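Local coordinates for protelomerase (Agrobacterium tumefaciens, PDB 4F41), which is a telomere resolvase that probably cuts replicated telomere DNA and rejoins the strands into covalently closed hairpin ends, this chain being a fragment that includes the catalytic domain, at residues 153-158 with 260-265; 199-204 with 266-271; 109-114 with 301-306. The protein carries 1 engineered substitution. All blocks are in the same frame, centred on the assembly; numbering follows the deposited sequence.

Interaction 1: 153-158 with 260-265; sequences RAPYEV and KPYGLR. Engineered in segment 153-158: Ala154 (natural residue Arg). With nucleotides of chain B.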
loop_
_atom_site.group_PDB
_atom_site.type_symbol
_atom_site.label_atom_id
_atom_site.label_comp_id
_atom_site.label_asym_id
_atom_site.label_seq_id
_atom_site.Cartn_x
_atom_site.Cartn_y
_atom_site.Cartn_z
ATOM N N ARG A 153 1.066 -5.403 -8.540
ATOM C CA ARG A 153 1.557 -4.160 -7.962
ATOM C C ARG A 153 0.458 -3.468 -7.165
ATOM O O ARG A 153 -0.727 -3.623 -7.457
ATOM C CB ARG A 153 2.092 -3.225 -9.049
ATOM C CG ARG A 153 3.238 -3.803 -9.862
ATOM C CD ARG A 153 4.311 -4.392 -8.964
ATOM N NE ARG A 153 4.400 -5.840 -9.120
ATOM C CZ ARG A 153 5.167 -6.628 -8.374
ATOM N NH1 ARG A 153 5.188 -7.935 -8.591
ATOM N NH2 ARG A 153 5.913 -6.109 -7.409
ATOM N N ALA A 154 0.864 -2.708 -6.153
ATOM C CA ALA A 154 -0.071 -1.940 -5.342
ATOM C C ALA A 154 -0.769 -0.892 -6.205
ATOM O O ALA A 154 -0.192 -0.413 -7.182
ATOM C CB ALA A 154 0.661 -1.278 -4.183
ATOM N N PRO A 155 -2.021 -0.548 -5.857
ATOM C CA PRO A 155 -2.780 0.488 -6.567
ATOM C C PRO A 155 -1.977 1.775 -6.736
ATOM O O PRO A 155 -1.984 2.368 -7.814
ATOM C CB PRO A 155 -3.973 0.730 -5.644
ATOM C CG PRO A 155 -4.199 -0.590 -4.996
ATOM C CD PRO A 155 -2.833 -1.204 -4.815
ATOM N N TYR A 156 -1.286 2.189 -5.679
ATOM C CA TYR A 156 -0.444 3.377 -5.731
ATOM C C TYR A 156 0.645 3.198 -6.779
ATOM O O TYR A 156 0.879 4.083 -7.601
ATOM C CB TYR A 156 0.178 3.652 -4.362
ATOM C CG TYR A 156 0.923 4.964 -4.274
ATOM C CD1 TYR A 156 0.263 6.172 -4.460
ATOM C CD2 TYR A 156 2.282 4.996 -3.992
ATOM C CE1 TYR A 156 0.938 7.374 -4.377
ATOM C CE2 TYR A 156 2.965 6.194 -3.906
ATOM C CZ TYR A 156 2.288 7.380 -4.099
ATOM O OH TYR A 156 2.963 8.575 -4.014
ATOM N N GLU A 157 1.298 2.042 -6.751
ATOM C CA GLU A 157 2.344 1.727 -7.716
ATOM C C GLU A 157 1.798 1.756 -9.140
ATOM O O GLU A 157 2.336 2.447 -10.003
ATOM C CB GLU A 157 2.957 0.357 -7.414
ATOM C CG GLU A 157 3.599 0.256 -6.039
ATOM C CD GLU A 157 4.104 -1.141 -5.733
ATOM O OE1 GLU A 157 3.802 -2.068 -6.513
ATOM O OE2 GLU A 157 4.805 -1.311 -4.713
ATOM N N VAL A 158 0.719 1.013 -9.367
ATOM C CA VAL A 158 0.106 0.904 -10.689
ATOM C C VAL A 158 -0.312 2.254 -11.266
ATOM O O VAL A 158 0.106 2.625 -12.363
ATOM C CB VAL A 158 -1.130 -0.021 -10.661
ATOM C CG1 VAL A 158 -1.879 0.046 -11.983
ATOM C CG2 VAL A 158 -0.717 -1.448 -10.352
ATOM N N LYS A 260 -11.559 -6.638 -1.831
ATOM C CA LYS A 260 -10.745 -5.431 -1.731
ATOM C C LYS A 260 -9.615 -5.475 -2.756
ATOM O O LYS A 260 -9.105 -6.551 -3.070
ATOM C CB LYS A 260 -10.176 -5.270 -0.318
ATOM C CG LYS A 260 -11.116 -4.587 0.661
ATOM C CD LYS A 260 -11.896 -5.594 1.483
ATOM C CE LYS A 260 -10.970 -6.408 2.372
ATOM N NZ LYS A 260 -11.720 -7.363 3.233
ATOM N N PRO A 261 -9.228 -4.303 -3.289
ATOM C CA PRO A 261 -8.188 -4.181 -4.319
ATOM C C PRO A 261 -6.878 -4.885 -3.964
ATOM O O PRO A 261 -6.348 -5.633 -4.787
ATOM C CB PRO A 261 -7.963 -2.670 -4.401
ATOM C CG PRO A 261 -9.277 -2.088 -4.031
ATOM C CD PRO A 261 -9.844 -3.000 -2.978
ATOM N N TYR A 262 -6.373 -4.658 -2.754
ATOM C CA TYR A 262 -5.083 -5.216 -2.352
ATOM C C TYR A 262 -5.091 -6.743 -2.344
ATOM O O TYR A 262 -4.040 -7.376 -2.451
ATOM C CB TYR A 262 -4.653 -4.678 -0.986
ATOM C CG TYR A 262 -3.161 -4.756 -0.752
ATOM C CD1 TYR A 262 -2.308 -3.791 -1.275
ATOM C CD2 TYR A 262 -2.604 -5.794 -0.016
ATOM C CE1 TYR A 262 -0.943 -3.856 -1.069
ATOM C CE2 TYR A 262 -1.239 -5.866 0.195
ATOM C CZ TYR A 262 -0.414 -4.894 -0.333
ATOM O OH TYR A 262 0.945 -4.959 -0.129
ATOM N N GLY A 263 -6.281 -7.327 -2.220
ATOM C CA GLY A 263 -6.440 -8.765 -2.315
ATOM C C GLY A 263 -5.876 -9.286 -3.624
ATOM O O GLY A 263 -5.226 -10.334 -3.656
ATOM N N LEU A 264 -6.107 -8.532 -4.698
ATOM C CA LEU A 264 -5.592 -8.880 -6.021
ATOM C C LEU A 264 -4.083 -9.095 -6.000
ATOM O O LEU A 264 -3.553 -9.874 -6.790
ATOM C CB LEU A 264 -5.948 -7.801 -7.047
ATOM C CG LEU A 264 -7.223 -7.983 -7.875
ATOM C CD1 LEU A 264 -8.426 -8.266 -6.989
ATOM C CD2 LEU A 264 -7.469 -6.754 -8.739
ATOM N N ARG A 265 -3.397 -8.398 -5.099
ATOM C CA ARG A 265 -1.969 -8.607 -4.913
ATOM C C ARG A 265 -1.742 -9.966 -4.259
ATOM O O ARG A 265 -1.035 -10.809 -4.812
ATOM C CB ARG A 265 -1.363 -7.476 -4.078
ATOM C CG ARG A 265 0.150 -7.498 -3.962
ATOM C CD ARG A 265 0.658 -6.205 -3.336
ATOM N NE ARG A 265 2.083 -6.255 -3.015
ATOM C CZ ARG A 265 3.052 -5.874 -3.841
ATOM N NH1 ARG A 265 2.751 -5.415 -5.049
ATOM N NH2 ARG A 265 4.319 -5.952 -3.461
ATOM P P DG B 24 -7.378 -1.818 -0.317
ATOM O OP1 DG B 24 -7.655 -3.245 -0.589
ATOM O OP2 DG B 24 -7.631 -0.807 -1.368
ATOM O "O5'" DG B 24 -8.190 -1.384 0.990
ATOM C "C5'" DG B 24 -8.157 -2.217 2.140
ATOM C "C4'" DG B 24 -9.089 -1.690 3.215
ATOM O "O4'" DG B 24 -8.577 -0.434 3.730
ATOM C "C3'" DG B 24 -10.521 -1.418 2.753
ATOM O "O3'" DG B 24 -11.436 -2.072 3.626
ATOM C "C2'" DG B 24 -10.651 0.101 2.825
ATOM C "C1'" DG B 24 -9.663 0.443 3.931
ATOM N N9 DG B 24 -9.180 1.818 3.874
ATOM C C8 DG B 24 -8.364 2.375 2.919
ATOM N N7 DG B 24 -8.099 3.634 3.133
ATOM C C5 DG B 24 -8.785 3.932 4.305
ATOM C C6 DG B 24 -8.874 5.145 5.029
ATOM O O6 DG B 24 -8.348 6.237 4.770
ATOM N N1 DG B 24 -9.673 5.010 6.163
ATOM C C2 DG B 24 -10.305 3.851 6.547
ATOM N N2 DG B 24 -11.032 3.914 7.672
ATOM N N3 DG B 24 -10.228 2.708 5.879
ATOM C C4 DG B 24 -9.454 2.823 4.773
ATOM P P DT B 23 -1.686 1.890 -1.874
ATOM O OP1 DT B 23 -1.408 1.072 -3.074
ATOM O OP2 DT B 23 -2.146 3.285 -2.025
ATOM O "O5'" DT B 23 -2.759 1.133 -0.964
ATOM C "C5'" DT B 23 -2.588 -0.241 -0.658
ATOM C "C4'" DT B 23 -3.660 -0.694 0.313
ATOM O "O4'" DT B 23 -3.563 0.088 1.530
ATOM C "C3'" DT B 23 -5.093 -0.528 -0.186
ATOM O "O3'" DT B 23 -5.841 -1.691 0.136
ATOM C "C2'" DT B 23 -5.597 0.691 0.582
ATOM C "C1'" DT B 23 -4.860 0.507 1.898
ATOM N N1 DT B 23 -4.761 1.746 2.714
ATOM C C2 DT B 23 -5.315 1.745 3.972
ATOM O O2 DT B 23 -5.882 0.780 4.453
ATOM N N3 DT B 23 -5.177 2.925 4.652
ATOM C C4 DT B 23 -4.559 4.081 4.218
ATOM O O4 DT B 23 -4.496 5.088 4.920
ATOM C C5 DT B 23 -4.000 4.014 2.890
ATOM C C7 DT B 23 -3.303 5.207 2.307
ATOM C C6 DT B 23 -4.126 2.865 2.209
ATOM P P DT B 22 4.281 5.079 0.080
ATOM O OP1 DT B 22 5.583 4.880 -0.594
ATOM O OP2 DT B 22 3.651 6.419 0.081
ATOM O "O5'" DT B 22 3.221 4.044 -0.526
ATOM C "C5'" DT B 22 1.825 4.237 -0.314
ATOM C "C4'" DT B 22 1.215 3.074 0.444
ATOM O "O4'" DT B 22 1.218 3.363 1.861
ATOM C "C3'" DT B 22 -0.250 2.803 0.127
ATOM O "O3'" DT B 22 -0.360 1.901 -0.966
ATOM C "C2'" DT B 22 -0.781 2.165 1.408
ATOM C "C1'" DT B 22 0.235 2.555 2.479
ATOM N N1 DT B 22 -0.365 3.290 3.633
ATOM C C2 DT B 22 -1.192 2.609 4.498
ATOM O O2 DT B 22 -1.470 1.429 4.381
ATOM N N3 DT B 22 -1.690 3.366 5.525
ATOM C C4 DT B 22 -1.456 4.702 5.776
ATOM O O4 DT B 22 -1.961 5.279 6.736
ATOM C C5 DT B 22 -0.581 5.357 4.833
ATOM C C7 DT B 22 -0.248 6.810 4.996
ATOM C C6 DT B 22 -0.085 4.629 3.821
HETATM O O HOH W 1 5.673 -4.172 -5.782
#
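Pro155 CG meets Pro261 CB at 4.3 Å, while the ring edge of Tyr262 takes Ala154 CB, which lies 4.3 Å from CE1 and close to the ring plane. Ala154 is engineered, replacing a natural arginine.

The polar contact is mediated mainly by a water. It accepts from Arg153 NH2 and Arg265 NH2 and probably donates to Glu157 OE1, 2.9 Å away. The side chain of Arg265, fully extended from CG to NE with CG anti to the backbone N (chi1 -173°), crosses Glu157 at about a right angle; the direct salt bridge is long and the place of NH1 uncertain. Arg153 has its main polar partner elsewhere, in Ile290 O.

Ala154 is the N-cap of helix 155-161, and its N donates back to Glu157 OE1 at 3.0 Å, the half of a capping box that the N3 side chain supplies. OE1 is met from well above the carboxylate plane.

Backbone N-H groups grip the DNA in this telomere resolvase catalytic domain. Tyr156 N binds OP1 of DT23 of chain B at 2.8 Å, in the first turn of the helix, and Tyr262 N binds OP1 of DG24 of chain B at 2.9 Å; both bonds are nearly straight.

Interaction 2: 199-204 with 266-271; sequences EIPVLT and HLYAEV. With nucleotides of chain B.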
loop_
_atom_site.group_PDB
_atom_site.type_symbol
_atom_site.label_atom_id
_atom_site.label_comp_id
_atom_site.label_asym_id
_atom_site.label_seq_id
_atom_site.Cartn_x
_atom_site.Cartn_y
_atom_site.Cartn_z
ATOM N N GLU A 199 12.901 -7.882 -11.963
ATOM C CA GLU A 199 12.013 -8.656 -12.823
ATOM C C GLU A 199 10.870 -9.302 -12.043
ATOM O O GLU A 199 11.091 -9.952 -11.020
ATOM C CB GLU A 199 12.812 -9.725 -13.572
ATOM C CG GLU A 199 12.056 -10.403 -14.702
ATOM C CD GLU A 199 12.920 -11.390 -15.462
ATOM O OE1 GLU A 199 13.943 -11.837 -14.905
ATOM O OE2 GLU A 199 12.577 -11.715 -16.619
ATOM N N ILE A 200 9.649 -9.115 -12.534
ATOM C CA ILE A 200 8.465 -9.704 -11.917
ATOM C C ILE A 200 7.692 -10.558 -12.916
ATOM O O ILE A 200 7.691 -10.273 -14.116
ATOM C CB ILE A 200 7.522 -8.623 -11.347
ATOM C CG1 ILE A 200 7.040 -7.689 -12.459
ATOM C CG2 ILE A 200 8.212 -7.837 -10.251
ATOM C CD1 ILE A 200 5.984 -6.702 -12.013
ATOM N N PRO A 201 7.037 -11.620 -12.425
ATOM C CA PRO A 201 6.204 -12.464 -13.286
ATOM C C PRO A 201 4.832 -11.844 -13.521
ATOM O O PRO A 201 4.315 -11.136 -12.657
ATOM C CB PRO A 201 6.062 -13.749 -12.470
ATOM C CG PRO A 201 6.150 -13.296 -11.058
ATOM C CD PRO A 201 7.134 -12.157 -11.056
ATOM N N VAL A 202 4.256 -12.108 -14.688
ATOM C CA VAL A 202 2.907 -11.654 -15.001
ATOM C C VAL A 202 2.006 -12.854 -15.274
ATOM O O VAL A 202 2.489 -13.932 -15.625
ATOM C CB VAL A 202 2.895 -10.697 -16.206
ATOM C CG1 VAL A 202 3.368 -9.313 -15.787
ATOM C CG2 VAL A 202 3.760 -11.246 -17.325
ATOM N N LEU A 203 0.701 -12.667 -15.112
ATOM C CA LEU A 203 -0.240 -13.777 -15.215
ATOM C C LEU A 203 -0.865 -13.885 -16.605
ATOM O O LEU A 203 -1.690 -14.762 -16.861
ATOM C CB LEU A 203 -1.315 -13.665 -14.134
ATOM C CG LEU A 203 -0.750 -13.460 -12.726
ATOM C CD1 LEU A 203 -1.856 -13.473 -11.683
ATOM C CD2 LEU A 203 0.311 -14.508 -12.414
ATOM N N THR A 204 -0.466 -12.984 -17.495
ATOM C CA THR A 204 -0.830 -13.072 -18.903
ATOM C C THR A 204 0.418 -12.764 -19.722
ATOM O O THR A 204 1.477 -12.503 -19.155
ATOM C CB THR A 204 -1.948 -12.083 -19.271
ATOM O OG1 THR A 204 -2.416 -12.357 -20.597
ATOM C CG2 THR A 204 -1.439 -10.655 -19.201
ATOM N N HIS A 266 -2.366 -10.179 -3.100
ATOM C CA HIS A 266 -2.264 -11.448 -2.382
ATOM C C HIS A 266 -2.437 -12.619 -3.340
ATOM O O HIS A 266 -1.469 -13.334 -3.636
ATOM C CB HIS A 266 -3.329 -11.537 -1.288
ATOM C CG HIS A 266 -3.048 -10.684 -0.092
ATOM N ND1 HIS A 266 -3.414 -11.053 1.187
ATOM C CD2 HIS A 266 -2.439 -9.480 0.026
ATOM C CE1 HIS A 266 -3.038 -10.118 2.037
ATOM N NE2 HIS A 266 -2.445 -9.151 1.360
ATOM N N LEU A 267 -3.666 -12.779 -3.834
ATOM C CA LEU A 267 -4.000 -13.768 -4.852
ATOM C C LEU A 267 -2.893 -13.909 -5.889
ATOM O O LEU A 267 -2.422 -15.019 -6.126
ATOM C CB LEU A 267 -5.326 -13.420 -5.534
ATOM C CG LEU A 267 -5.834 -14.415 -6.583
ATOM C CD1 LEU A 267 -5.988 -15.798 -5.980
ATOM C CD2 LEU A 267 -7.152 -13.953 -7.176
ATOM N N TYR A 268 -2.452 -12.782 -6.456
ATOM C CA TYR A 268 -1.405 -12.781 -7.480
ATOM C C TYR A 268 -0.252 -13.658 -7.030
ATOM O O TYR A 268 0.016 -14.700 -7.639
ATOM C CB TYR A 268 -0.931 -11.352 -7.774
ATOM C CG TYR A 268 0.448 -11.226 -8.396
ATOM C CD1 TYR A 268 0.631 -11.351 -9.769
ATOM C CD2 TYR A 268 1.564 -10.941 -7.613
ATOM C CE1 TYR A 268 1.889 -11.222 -10.338
ATOM C CE2 TYR A 268 2.821 -10.811 -8.175
ATOM C CZ TYR A 268 2.978 -10.952 -9.536
ATOM O OH TYR A 268 4.226 -10.823 -10.103
ATOM N N ALA A 269 0.366 -13.257 -5.920
ATOM C CA ALA A 269 1.483 -13.983 -5.333
ATOM C C ALA A 269 1.195 -15.477 -5.323
ATOM O O ALA A 269 1.985 -16.273 -5.840
ATOM C CB ALA A 269 1.766 -13.480 -3.933
ATOM N N GLU A 270 0.036 -15.840 -4.776
ATOM C CA GLU A 270 -0.363 -17.238 -4.675
ATOM C C GLU A 270 -0.210 -17.933 -6.021
ATOM O O GLU A 270 0.574 -18.875 -6.148
ATOM C CB GLU A 270 -1.805 -17.367 -4.174
ATOM C CG GLU A 270 -2.172 -18.759 -3.686
ATOM C CD GLU A 270 -1.462 -19.125 -2.397
ATOM O OE1 GLU A 270 -1.196 -18.211 -1.586
ATOM O OE2 GLU A 270 -1.165 -20.323 -2.196
ATOM N N VAL A 271 -0.907 -17.437 -7.042
ATOM C CA VAL A 271 -0.863 -18.121 -8.328
ATOM C C VAL A 271 0.511 -17.940 -8.964
ATOM O O VAL A 271 0.970 -18.794 -9.725
ATOM C CB VAL A 271 -2.015 -17.701 -9.287
ATOM C CG1 VAL A 271 -3.110 -16.965 -8.531
ATOM C CG2 VAL A 271 -1.494 -16.866 -10.445
ATOM P P DA B 13 -2.335 -6.873 4.869
ATOM O OP1 DA B 13 -3.292 -7.723 4.128
ATOM O OP2 DA B 13 -1.607 -7.430 6.031
ATOM O "O5'" DA B 13 -1.255 -6.297 3.840
ATOM C "C5'" DA B 13 -0.763 -4.975 4.023
ATOM C "C4'" DA B 13 0.732 -4.899 3.777
ATOM O "O4'" DA B 13 1.313 -3.927 4.682
ATOM C "C3'" DA B 13 1.502 -6.181 4.052
ATOM O "O3'" DA B 13 2.734 -6.146 3.351
ATOM C "C2'" DA B 13 1.731 -6.072 5.554
ATOM C "C1'" DA B 13 2.085 -4.593 5.663
ATOM N N9 DA B 13 1.786 -4.004 6.963
ATOM C C8 DA B 13 0.980 -4.509 7.946
ATOM N N7 DA B 13 0.906 -3.746 9.013
ATOM C C5 DA B 13 1.718 -2.665 8.706
ATOM C C6 DA B 13 2.068 -1.498 9.415
ATOM N N6 DA B 13 1.624 -1.208 10.644
ATOM N N1 DA B 13 2.902 -0.631 8.810
ATOM C C2 DA B 13 3.355 -0.908 7.583
ATOM N N3 DA B 13 3.099 -1.966 6.819
ATOM C C4 DA B 13 2.267 -2.811 7.445
#
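The ring of Tyr268 meets Pro201 at its edge: Pro201 O lies in the ring plane, off the hydroxyl end, while Leu203 CD1 comes obliquely to the same side of the ring, nearer its root, 3.8 Å from CD1 of Tyr268. The second flat group, His266, looks the other way, to the DNA. OP1 of DA13 of chain B sits at the imidazole edge, 3.2 Å from His266 CE1, and the neighbouring ND1 is hydrogen-bonded to Thr306 OG1.

In the fold, this is helix 263-275 packed against strand 198-201, an outermost strand of the four-stranded antiparallel sheet, and the loop that follows it. One face of the helix therefore reaches the sheet while His266 faces the DNA backbone.

Tyr268 bridges the gap, its CG anti to the backbone N (chi1 158°), which swings the ring out to the strand. Its OH donates to Pro201 O at 2.6 Å, with a C=O...donor angle of 141° and the donor tilted a little from the carbonyl plane. The same hydroxyl packs against the proline ring, 3.3 Å from Pro201 CG, the two side chains crossing at about a right angle. A weak hydrogen bond with Arg153 NH1 gives the buried OH a second partner. Two residues on from the proline, Leu203 forks onto the helix, and both its methyls, CD1 and CD2, lie 3.6 Å from Val271 CG2.

Interaction 3: 109-114 with 301-306; sequences EKIANK and SLSYMT. With nucleotides of chain B.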
loop_
_atom_site.group_PDB
_atom_site.type_symbol
_atom_site.label_atom_id
_atom_site.label_comp_id
_atom_site.label_asym_id
_atom_site.label_seq_id
_atom_site.Cartn_x
_atom_site.Cartn_y
_atom_site.Cartn_z
ATOM N N GLU A 109 -0.961 -11.901 15.944
ATOM C CA GLU A 109 -2.110 -12.742 16.263
ATOM C C GLU A 109 -3.014 -12.926 15.047
ATOM O O GLU A 109 -3.424 -14.047 14.726
ATOM C CB GLU A 109 -2.904 -12.133 17.420
ATOM C CG GLU A 109 -4.188 -12.870 17.749
ATOM C CD GLU A 109 -4.982 -12.185 18.843
ATOM O OE1 GLU A 109 -5.995 -11.529 18.522
ATOM O OE2 GLU A 109 -4.592 -12.302 20.025
ATOM N N LYS A 110 -3.317 -11.819 14.374
ATOM C CA LYS A 110 -4.154 -11.845 13.180
ATOM C C LYS A 110 -3.528 -12.684 12.072
ATOM O O LYS A 110 -4.200 -13.518 11.463
ATOM C CB LYS A 110 -4.419 -10.425 12.675
ATOM C CG LYS A 110 -5.359 -9.620 13.555
ATOM C CD LYS A 110 -5.483 -8.187 13.068
ATOM C CE LYS A 110 -6.532 -7.426 13.862
ATOM N NZ LYS A 110 -6.545 -5.976 13.520
ATOM N N ILE A 111 -2.241 -12.462 11.815
ATOM C CA ILE A 111 -1.537 -13.221 10.784
ATOM C C ILE A 111 -1.537 -14.715 11.105
ATOM O O ILE A 111 -1.763 -15.551 10.227
ATOM C CB ILE A 111 -0.091 -12.724 10.598
ATOM C CG1 ILE A 111 -0.086 -11.254 10.178
ATOM C CG2 ILE A 111 0.638 -13.570 9.565
ATOM C CD1 ILE A 111 1.299 -10.662 10.054
ATOM N N ALA A 112 -1.294 -15.040 12.373
ATOM C CA ALA A 112 -1.318 -16.426 12.826
ATOM C C ALA A 112 -2.684 -17.056 12.581
ATOM O O ALA A 112 -2.780 -18.173 12.067
ATOM C CB ALA A 112 -0.952 -16.509 14.296
ATOM N N ASN A 113 -3.739 -16.334 12.949
ATOM C CA ASN A 113 -5.098 -16.807 12.716
ATOM C C ASN A 113 -5.386 -17.025 11.235
ATOM O O ASN A 113 -6.056 -17.988 10.861
ATOM C CB ASN A 113 -6.122 -15.845 13.323
ATOM C CG ASN A 113 -6.099 -15.849 14.837
ATOM O OD1 ASN A 113 -5.661 -16.816 15.460
ATOM N ND2 ASN A 113 -6.577 -14.766 15.440
ATOM N N LYS A 114 -4.872 -16.132 10.393
ATOM C CA LYS A 114 -5.045 -16.261 8.950
ATOM C C LYS A 114 -4.338 -17.500 8.413
ATOM O O LYS A 114 -4.874 -18.209 7.561
ATOM C CB LYS A 114 -4.541 -15.014 8.223
ATOM C CG LYS A 114 -5.378 -13.771 8.461
ATOM C CD LYS A 114 -4.970 -12.652 7.519
ATOM C CE LYS A 114 -3.486 -12.350 7.631
ATOM N NZ LYS A 114 -3.054 -11.318 6.649
ATOM N N SER A 301 6.241 -11.477 4.025
ATOM C CA SER A 301 5.565 -12.429 3.150
ATOM C C SER A 301 4.479 -13.206 3.890
ATOM O O SER A 301 3.568 -13.757 3.275
ATOM C CB SER A 301 6.577 -13.402 2.545
ATOM O OG SER A 301 7.217 -14.166 3.554
ATOM N N LEU A 302 4.587 -13.242 5.214
ATOM C CA LEU A 302 3.619 -13.932 6.059
ATOM C C LEU A 302 2.239 -13.284 5.983
ATOM O O LEU A 302 1.225 -13.935 6.232
ATOM C CB LEU A 302 4.100 -13.946 7.513
ATOM C CG LEU A 302 4.947 -15.124 8.005
ATOM C CD1 LEU A 302 6.041 -15.484 7.015
ATOM C CD2 LEU A 302 5.549 -14.800 9.365
ATOM N N SER A 303 2.209 -12.002 5.636
ATOM C CA SER A 303 0.964 -11.243 5.599
ATOM C C SER A 303 0.179 -11.459 4.306
ATOM O O SER A 303 -0.996 -11.103 4.220
ATOM C CB SER A 303 1.243 -9.750 5.789
ATOM O OG SER A 303 1.916 -9.506 7.013
ATOM N N TYR A 304 0.830 -12.042 3.304
ATOM C CA TYR A 304 0.210 -12.220 1.994
ATOM C C TYR A 304 -0.392 -13.609 1.809
ATOM O O TYR A 304 -1.155 -13.845 0.872
ATOM C CB TYR A 304 1.219 -11.927 0.881
ATOM C CG TYR A 304 1.582 -10.464 0.772
ATOM C CD1 TYR A 304 0.928 -9.631 -0.125
ATOM C CD2 TYR A 304 2.572 -9.914 1.575
ATOM C CE1 TYR A 304 1.253 -8.293 -0.226
ATOM C CE2 TYR A 304 2.905 -8.578 1.482
ATOM C CZ TYR A 304 2.242 -7.771 0.581
ATOM O OH TYR A 304 2.571 -6.438 0.486
ATOM N N MET A 305 -0.049 -14.525 2.707
ATOM C CA MET A 305 -0.578 -15.880 2.645
ATOM C C MET A 305 -1.953 -15.949 3.301
ATOM O O MET A 305 -2.087 -16.373 4.449
ATOM C CB MET A 305 0.394 -16.855 3.308
ATOM C CG MET A 305 1.769 -16.857 2.662
ATOM S SD MET A 305 2.977 -17.879 3.520
ATOM C CE MET A 305 4.404 -17.647 2.463
ATOM N N THR A 306 -2.971 -15.521 2.562
ATOM C CA THR A 306 -4.334 -15.487 3.077
ATOM C C THR A 306 -5.249 -16.453 2.332
ATOM O O THR A 306 -6.261 -16.900 2.872
ATOM C CB THR A 306 -4.929 -14.067 2.998
ATOM O OG1 THR A 306 -4.856 -13.589 1.649
ATOM C CG2 THR A 306 -4.164 -13.118 3.905
ATOM P P DA B 13 -2.335 -6.873 4.869
ATOM O OP1 DA B 13 -3.292 -7.723 4.128
ATOM O OP2 DA B 13 -1.607 -7.430 6.031
ATOM O "O5'" DA B 13 -1.255 -6.297 3.840
ATOM C "C5'" DA B 13 -0.763 -4.975 4.023
ATOM C "C4'" DA B 13 0.732 -4.899 3.777
ATOM O "O4'" DA B 13 1.313 -3.927 4.682
ATOM C "C3'" DA B 13 1.502 -6.181 4.052
ATOM O "O3'" DA B 13 2.734 -6.146 3.351
ATOM C "C2'" DA B 13 1.731 -6.072 5.554
ATOM C "C1'" DA B 13 2.085 -4.593 5.663
ATOM N N9 DA B 13 1.786 -4.004 6.963
ATOM C C8 DA B 13 0.980 -4.509 7.946
ATOM N N7 DA B 13 0.906 -3.746 9.013
ATOM C C5 DA B 13 1.718 -2.665 8.706
ATOM C C6 DA B 13 2.068 -1.498 9.415
ATOM N N6 DA B 13 1.624 -1.208 10.644
ATOM N N1 DA B 13 2.902 -0.631 8.810
ATOM C C2 DA B 13 3.355 -0.908 7.583
ATOM N N3 DA B 13 3.099 -1.966 6.819
ATOM C C4 DA B 13 2.267 -2.811 7.445
ATOM P P DT B 12 -6.656 -5.369 10.029
ATOM O OP1 DT B 12 -7.566 -6.510 9.781
ATOM O OP2 DT B 12 -5.949 -5.258 11.324
ATOM O "O5'" DT B 12 -5.559 -5.331 8.870
ATOM C "C5'" DT B 12 -5.981 -5.068 7.541
ATOM C "C4'" DT B 12 -4.823 -4.560 6.706
ATOM O "O4'" DT B 12 -4.365 -3.284 7.225
ATOM C "C3'" DT B 12 -3.600 -5.472 6.690
ATOM O "O3'" DT B 12 -3.119 -5.560 5.360
ATOM C "C2'" DT B 12 -2.610 -4.741 7.594
ATOM C "C1'" DT B 12 -2.954 -3.308 7.215
ATOM N N1 DT B 12 -2.422 -2.252 8.124
ATOM C C2 DT B 12 -1.535 -1.344 7.597
ATOM O O2 DT B 12 -1.166 -1.360 6.436
ATOM N N3 DT B 12 -1.095 -0.404 8.487
ATOM C C4 DT B 12 -1.429 -0.270 9.818
ATOM O O4 DT B 12 -0.956 0.627 10.513
ATOM C C5 DT B 12 -2.363 -1.255 10.307
ATOM C C7 DT B 12 -2.810 -1.223 11.739
ATOM C C6 DT B 12 -2.811 -2.187 9.449
#
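Lys114 and Thr306 run side by side, pointing the same way, with Thr306 CG2 3.7 Å from Lys114 CD. A bend at chi3 (-55°) turns the end of the lysine toward the other segment, where NZ makes a weak hydrogen bond to Ser303 O at 3.2 Å. Thr306 CG2 also lies 3.5 Å from that nitrogen, flanking it, while the threonine hydroxyl is engaged by His266.

One turn earlier, Ile111 divides its branches between two residues. CG2, anti to the backbone N, rests 3.4 Å from Leu302 O and 4.0 Å from Leu302 CB; the CG1 branch takes the other direction and brings CD1 to 3.3 Å from Ser303 OG. The carbonyl of Leu302 has its hydrogen-bond donor in His115.

The DNA is close by. Lys110 reaches out to a phosphate of DT12 of chain B, and Ser303 CB stands 3.7 Å from OP2 of DA13 of chain B.

This contact joins helix 97-116, whose Lys110 reaches the DNA backbone, to the 3-10 turn and loop of the catalytic domain that follow helix 283-290. That helix backs Leu302 and Met305, and just past Thr306, strand 307-308 pairs in parallel with strand 119-120.

Overall arrangement
Interactions 1 and 2 are buried and draw on consecutive parts of helix 263-275: its start faces 153-158 in interaction 1, its next turns face the sheet edge in interaction 2, and Arg153 touches both Tyr268 and Ile200. Interaction 3 lies at the surface, and the long chain loop it closes encloses the other two. His266 ties it to the helix through Thr306, and its ring also meets that of Tyr304. Chemistry follows place: charged groups round a water and backbone N-H groups on phosphates in interaction 1, a hydroxyl-carbonyl bond among apolar side chains in interaction 2, and lysine and isoleucine against the backbone and small side chains of a 3-10 turn and loop in interaction 3.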